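Local coordinates for putative Zn-dependent Alcohol Dehydrogenase (Rhodobacter sphaeroides, PDB 3IV6), which binds S-adenosylmethionine in a Rossmann-like alpha/beta domain and is probably a SAM-dependent methyltransferase rather than the alcohol dehydrogenase its name suggests, at residues A[154-159]-A[178-183]; A[187-192]-A[203-208]. One frame throughout, in Å; residues are numbered along the deposited sequence.

Interaction 1: A[154-159]-A[178-183]; sequences DIDLKL and KTFHFR
Helix 154-164 packs across the small antiparallel sheet outside the main Rossmann-like sheet, and the contact is carried by Asp156 and Leu159 of the helix against Phe180 of strand 179-181 and Phe182 just after it. Leu159 points at the strand and touches both rings with one methyl. Its CD1 lies over one face of Phe180, 4.2 Å from the centroid of that ring and 24° off its normal, a CH-pi contact displaced toward the rim. The same Leu159 CD1 meets Phe182 at the ring edge, in plane, 3.9 Å from Phe182 CE1, so the two aromatic rings receive the methyl in different ways. One turn back, Asp156 sets its carboxylate against the Phe180 ring, with Asp156 CG 3.4 Å from Phe180 CE2 and the two planes 28° apart. CG of Asp156 stands anti to the carbonyl carbon (chi1 -72°), which carries the acid along the helix flank to the ring. Its charge is answered by Arg216, whose NE forms a salt bridge with OD2, while Tyr153 N also donates to OD2; this buried carboxylate is thus paired by partners beyond the ring. Phe180 also stacks with Phe173, and Phe182 meets Tyr208 edge-to-face. No hydrogen bond links 154-159 to 178-183: this is helix-on-sheet packing, aromatic side chains from a short antiparallel strand and its continuation meeting one flank of helix 154-164.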
loop_
_atom_site.group_PDB
_atom_site.type_symbol
_atom_site.label_atom_id
_atom_site.label_comp_id
_atom_site.label_asym_id
_atom_site.label_seq_id
_atom_site.Cartn_x
_atom_site.Cartn_y
_atom_site.Cartn_z
ATOM N N ASP A 154 -13.460 2.140 8.965
ATOM C CA ASP A 154 -14.329 2.647 10.022
ATOM C C ASP A 154 -14.468 4.153 9.883
ATOM O O ASP A 154 -15.571 4.699 9.933
ATOM C CB ASP A 154 -13.779 2.291 11.403
ATOM C CG ASP A 154 -13.867 0.778 11.711
ATOM O OD1 ASP A 154 -13.138 0.345 12.640
ATOM O OD2 ASP A 154 -14.646 0.035 11.043
ATOM N N ILE A 155 -13.349 4.828 9.673
ATOM C CA ILE A 155 -13.388 6.254 9.434
ATOM C C ILE A 155 -14.279 6.647 8.254
ATOM O O ILE A 155 -14.753 7.777 8.178
ATOM C CB ILE A 155 -12.004 6.867 9.199
ATOM C CG1 ILE A 155 -12.173 8.384 9.044
ATOM C CG2 ILE A 155 -11.393 6.304 7.946
ATOM C CD1 ILE A 155 -10.893 9.197 8.991
ATOM N N ASP A 156 -14.501 5.739 7.323
ATOM C CA ASP A 156 -15.275 6.115 6.152
ATOM C C ASP A 156 -16.699 6.298 6.606
ATOM O O ASP A 156 -17.369 7.257 6.218
ATOM C CB ASP A 156 -15.204 5.050 5.043
ATOM C CG ASP A 156 -13.833 4.997 4.342
ATOM O OD1 ASP A 156 -13.049 5.958 4.534
ATOM O OD2 ASP A 156 -13.553 3.997 3.611
ATOM N N LEU A 157 -17.156 5.359 7.430
ATOM C CA LEU A 157 -18.496 5.400 8.000
ATOM C C LEU A 157 -18.768 6.734 8.804
ATOM O O LEU A 157 -19.814 7.356 8.666
ATOM C CB LEU A 157 -18.749 4.123 8.821
ATOM C CG LEU A 157 -18.646 2.748 8.111
ATOM C CD1 LEU A 157 -18.745 1.545 9.087
ATOM C CD2 LEU A 157 -19.669 2.582 6.986
ATOM N N LYS A 158 -17.823 7.191 9.613
ATOM C CA LYS A 158 -17.974 8.496 10.216
ATOM C C LYS A 158 -17.959 9.594 9.140
ATOM O O LYS A 158 -18.699 10.566 9.247
ATOM C CB LYS A 158 -16.886 8.763 11.255
ATOM C CG LYS A 158 -16.759 7.677 12.320
ATOM C CD LYS A 158 -17.477 8.026 13.625
ATOM C CE LYS A 158 -18.996 7.930 13.477
ATOM N NZ LYS A 158 -19.686 8.170 14.786
ATOM N N LEU A 159 -17.132 9.443 8.107
ATOM C CA LEU A 159 -17.070 10.437 7.034
ATOM C C LEU A 159 -18.403 10.615 6.290
ATOM O O LEU A 159 -18.857 11.747 6.071
ATOM C CB LEU A 159 -15.967 10.113 6.032
ATOM C CG LEU A 159 -14.530 10.463 6.420
ATOM C CD1 LEU A 159 -13.583 9.929 5.365
ATOM C CD2 LEU A 159 -14.337 11.954 6.602
ATOM N N LYS A 178 -16.107 5.594 -5.535
ATOM C CA LYS A 178 -15.823 5.596 -4.108
ATOM C C LYS A 178 -14.435 6.184 -3.736
ATOM O O LYS A 178 -13.656 5.577 -2.995
ATOM C CB LYS A 178 -16.019 4.185 -3.549
ATOM C CG LYS A 178 -17.371 3.596 -3.974
ATOM C CD LYS A 178 -17.502 2.115 -3.651
ATOM C CE LYS A 178 -16.852 1.250 -4.707
ATOM N NZ LYS A 178 -16.991 -0.212 -4.362
ATOM N N THR A 179 -14.148 7.378 -4.230
ATOM C CA THR A 179 -12.908 8.023 -3.859
ATOM C C THR A 179 -13.153 9.110 -2.838
ATOM O O THR A 179 -14.016 9.943 -3.028
ATOM C CB THR A 179 -12.228 8.661 -5.071
ATOM O OG1 THR A 179 -12.107 7.691 -6.108
ATOM C CG2 THR A 179 -10.851 9.145 -4.720
ATOM N N PHE A 180 -12.381 9.100 -1.757
ATOM C CA PHE A 180 -12.420 10.163 -0.770
ATOM C C PHE A 180 -11.303 11.185 -0.967
ATOM O O PHE A 180 -10.172 10.818 -1.289
ATOM C CB PHE A 180 -12.282 9.577 0.613
ATOM C CG PHE A 180 -13.524 8.915 1.120
ATOM C CD1 PHE A 180 -14.583 9.666 1.602
ATOM C CD2 PHE A 180 -13.610 7.541 1.165
ATOM C CE1 PHE A 180 -15.706 9.061 2.090
ATOM C CE2 PHE A 180 -14.747 6.927 1.645
ATOM C CZ PHE A 180 -15.793 7.690 2.108
ATOM N N HIS A 181 -11.632 12.471 -0.806
ATOM C CA HIS A 181 -10.614 13.527 -0.679
ATOM C C HIS A 181 -10.592 14.107 0.726
ATOM O O HIS A 181 -11.439 14.925 1.061
ATOM C CB HIS A 181 -10.852 14.668 -1.645
ATOM C CG HIS A 181 -9.615 15.448 -1.920
ATOM N ND1 HIS A 181 -9.454 16.231 -3.045
ATOM C CD2 HIS A 181 -8.446 15.517 -1.240
ATOM C CE1 HIS A 181 -8.245 16.766 -3.030
ATOM N NE2 HIS A 181 -7.609 16.341 -1.952
ATOM N N PHE A 182 -9.654 13.698 1.563
ATOM C CA PHE A 182 -9.801 14.027 2.984
ATOM C C PHE A 182 -9.638 15.527 3.310
ATOM O O PHE A 182 -10.422 16.117 4.065
ATOM C CB PHE A 182 -8.833 13.177 3.809
ATOM C CG PHE A 182 -8.924 11.727 3.513
ATOM C CD1 PHE A 182 -10.062 10.997 3.877
ATOM C CD2 PHE A 182 -7.882 11.089 2.852
ATOM C CE1 PHE A 182 -10.160 9.635 3.599
ATOM C CE2 PHE A 182 -7.966 9.745 2.553
ATOM C CZ PHE A 182 -9.115 9.002 2.938
ATOM N N ARG A 183 -8.600 16.123 2.732
ATOM C CA ARG A 183 -8.274 17.528 2.897
ATOM C C ARG A 183 -9.387 18.437 2.393
ATOM O O ARG A 183 -9.226 19.647 2.375
ATOM C CB ARG A 183 -6.994 17.824 2.110
ATOM C CG ARG A 183 -6.452 19.230 2.226
ATOM C CD ARG A 183 -5.196 19.373 1.401
ATOM N NE ARG A 183 -4.396 20.506 1.839
ATOM C CZ ARG A 183 -4.722 21.780 1.609
ATOM N NH1 ARG A 183 -5.844 22.070 0.949
ATOM N NH2 ARG A 183 -3.929 22.763 2.040
#

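Interaction 2: A[187-192]-A[203-208]; sequences DVLDRA and TLLEWY
Leu189 and Leu205 reach toward each other from two neighbouring helices, their side chains meeting at a slant, with Leu189 CD2 4.0 Å from Leu205 CD1. Leu189 CD2 also rests 3.9 Å from Tyr208 CB, at the root of the side chain; the tyrosine ring itself leads away from this contact. CD2 of Leu189 is therefore held between two residues one helical turn apart. Leu189 and Leu205 share a conformation, each with CG anti to its own backbone nitrogen (chi1 -168° and -172°), which extends both branched ends into the interface between the helices. These are helices 187-192 and 201-210, whose N-to-C directions make 132° over the short segments, nearer antiparallel than parallel, with axes 10.1 Å apart at closest approach. Asp190 lies beside Leu189 on the more exposed margin, and its carboxylate is turned toward the end of Leu205. OD2 of Asp190 is 3.8 Å from Leu205 CD2, a van der Waals approach without any hydrogen bond between the segments. Replacing Leu205 with an alanine would probably open a gap beside Leu189 CD2 and leave that methyl, of its two partners here, with Tyr208 CB alone. Ala192 touches Lys158 and Leu159 of helix 154-164, and Tyr208 touches Ile155 of the same helix.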
loop_
_atom_site.group_PDB
_atom_site.type_symbol
_atom_site.label_atom_id
_atom_site.label_comp_id
_atom_site.label_asym_id
_atom_site.label_seq_id
_atom_site.Cartn_x
_atom_site.Cartn_y
_atom_site.Cartn_z
ATOM N N ASP A 187 -13.706 20.231 8.080
ATOM C CA ASP A 187 -14.007 20.129 9.503
ATOM C C ASP A 187 -14.572 18.756 9.850
ATOM O O ASP A 187 -14.501 18.318 10.999
ATOM C CB ASP A 187 -14.990 21.224 9.922
ATOM C CG ASP A 187 -15.382 21.127 11.382
ATOM O OD1 ASP A 187 -14.511 21.345 12.250
ATOM O OD2 ASP A 187 -16.563 20.832 11.664
ATOM N N VAL A 188 -15.134 18.082 8.851
ATOM C CA VAL A 188 -15.703 16.755 9.047
ATOM C C VAL A 188 -14.618 15.731 9.365
ATOM O O VAL A 188 -14.833 14.808 10.152
ATOM C CB VAL A 188 -16.488 16.288 7.807
ATOM C CG1 VAL A 188 -17.084 14.910 8.044
ATOM C CG2 VAL A 188 -17.574 17.294 7.458
ATOM N N LEU A 189 -13.453 15.900 8.750
ATOM C CA LEU A 189 -12.328 15.000 8.978
ATOM C C LEU A 189 -12.002 14.892 10.463
ATOM O O LEU A 189 -11.977 13.797 11.024
ATOM C CB LEU A 189 -11.097 15.475 8.203
ATOM C CG LEU A 189 -9.933 14.486 8.107
ATOM C CD1 LEU A 189 -10.404 13.155 7.541
ATOM C CD2 LEU A 189 -8.806 15.062 7.264
ATOM N N ASP A 190 -11.753 16.035 11.095
ATOM C CA ASP A 190 -11.453 16.072 12.521
ATOM C C ASP A 190 -12.438 15.221 13.315
ATOM O O ASP A 190 -12.047 14.472 14.208
ATOM C CB ASP A 190 -11.470 17.513 13.034
ATOM C CG ASP A 190 -10.532 18.419 12.261
ATOM O OD1 ASP A 190 -10.413 18.243 11.030
ATOM O OD2 ASP A 190 -9.914 19.307 12.884
ATOM N N ARG A 191 -13.719 15.343 12.982
ATOM C CA ARG A 191 -14.779 14.732 13.776
ATOM C C ARG A 191 -14.809 13.220 13.585
ATOM O O ARG A 191 -15.314 12.486 14.436
ATOM C CB ARG A 191 -16.137 15.336 13.412
ATOM C CG ARG A 191 -17.242 15.025 14.408
ATOM C CD ARG A 191 -18.238 16.168 14.502
ATOM N NE ARG A 191 -19.585 15.753 14.120
ATOM C CZ ARG A 191 -20.214 16.169 13.026
ATOM N NH1 ARG A 191 -19.618 17.017 12.198
ATOM N NH2 ARG A 191 -21.439 15.738 12.758
ATOM N N ALA A 192 -14.266 12.759 12.463
ATOM C CA ALA A 192 -14.445 11.376 12.037
ATOM C C ALA A 192 -13.239 10.522 12.414
ATOM O O ALA A 192 -13.312 9.293 12.410
ATOM C CB ALA A 192 -14.695 11.312 10.537
ATOM N N THR A 203 -1.399 14.463 14.620
ATOM C CA THR A 203 -0.588 13.741 13.667
ATOM C C THR A 203 -1.497 13.007 12.681
ATOM O O THR A 203 -1.205 12.962 11.484
ATOM C CB THR A 203 0.485 12.852 14.332
ATOM O OG1 THR A 203 1.307 13.658 15.177
ATOM C CG2 THR A 203 1.407 12.260 13.285
ATOM N N LEU A 204 -2.636 12.519 13.146
ATOM C CA LEU A 204 -3.530 11.813 12.241
ATOM C C LEU A 204 -4.073 12.748 11.177
ATOM O O LEU A 204 -3.865 12.527 9.968
ATOM C CB LEU A 204 -4.651 11.117 13.011
ATOM C CG LEU A 204 -4.101 9.909 13.774
ATOM C CD1 LEU A 204 -5.173 9.156 14.568
ATOM C CD2 LEU A 204 -3.385 8.982 12.781
ATOM N N LEU A 205 -4.752 13.792 11.652
ATOM C CA LEU A 205 -5.366 14.812 10.824
ATOM C C LEU A 205 -4.425 15.203 9.732
ATOM O O LEU A 205 -4.808 15.231 8.565
ATOM C CB LEU A 205 -5.679 16.049 11.654
ATOM C CG LEU A 205 -6.508 17.138 10.961
ATOM C CD1 LEU A 205 -7.931 16.659 10.880
ATOM C CD2 LEU A 205 -6.435 18.477 11.679
ATOM N N GLU A 206 -3.182 15.506 10.089
ATOM C CA GLU A 206 -2.245 15.982 9.078
ATOM C C GLU A 206 -1.894 14.898 8.062
ATOM O O GLU A 206 -1.903 15.132 6.848
ATOM C CB GLU A 206 -0.991 16.583 9.720
ATOM C CG GLU A 206 -0.073 17.355 8.735
ATOM C CD GLU A 206 -0.796 18.502 8.003
ATOM O OE1 GLU A 206 -1.838 19.010 8.523
ATOM O OE2 GLU A 206 -0.319 18.884 6.907
ATOM N N TRP A 207 -1.598 13.701 8.570
ATOM C CA TRP A 207 -1.409 12.512 7.748
ATOM C C TRP A 207 -2.557 12.298 6.755
ATOM O O TRP A 207 -2.347 12.044 5.574
ATOM C CB TRP A 207 -1.379 11.356 8.700
ATOM C CG TRP A 207 -0.994 10.059 8.137
ATOM C CD1 TRP A 207 0.013 9.805 7.261
ATOM C CD2 TRP A 207 -1.585 8.810 8.454
ATOM N NE1 TRP A 207 0.071 8.464 6.996
ATOM C CE2 TRP A 207 -0.901 7.831 7.725
ATOM C CE3 TRP A 207 -2.638 8.425 9.287
ATOM C CZ2 TRP A 207 -1.226 6.486 7.804
ATOM C CZ3 TRP A 207 -2.966 7.078 9.364
ATOM C CH2 TRP A 207 -2.265 6.131 8.624
ATOM N N TYR A 208 -3.782 12.392 7.248
ATOM C CA TYR A 208 -4.935 12.258 6.371
ATOM C C TYR A 208 -4.988 13.352 5.305
ATOM O O TYR A 208 -5.231 13.060 4.144
ATOM C CB TYR A 208 -6.242 12.190 7.183
ATOM C CG TYR A 208 -6.647 10.764 7.466
ATOM C CD1 TYR A 208 -7.263 9.991 6.480
ATOM C CD2 TYR A 208 -6.363 10.156 8.687
ATOM C CE1 TYR A 208 -7.610 8.679 6.701
ATOM C CE2 TYR A 208 -6.702 8.814 8.921
ATOM C CZ TYR A 208 -7.329 8.087 7.919
ATOM O OH TYR A 208 -7.682 6.760 8.119
#

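In the fold
Interactions 1 and 2 follow one another along the chain, the first closing at 178-183 before the second opens at 187-192. Their centres lie about 10 Å apart on the same side of the molecule, and they touch directly: Lys158 CB is 3.4 Å from Ala192 CB, and Phe182 CD2 is 3.5 Å from Tyr208 O. Together they join helices 154-164, 187-192 and 201-210 to the three-stranded antiparallel sheet in one packed insertion, which comes in the chain between strand 143-149 and strand 237-244, beside the Rossmann-like domain. Neither contact lies at the S-adenosylmethionine site: the side chains of Phe182 and Tyr208 are about 12 and 11 Å from the bound ligand.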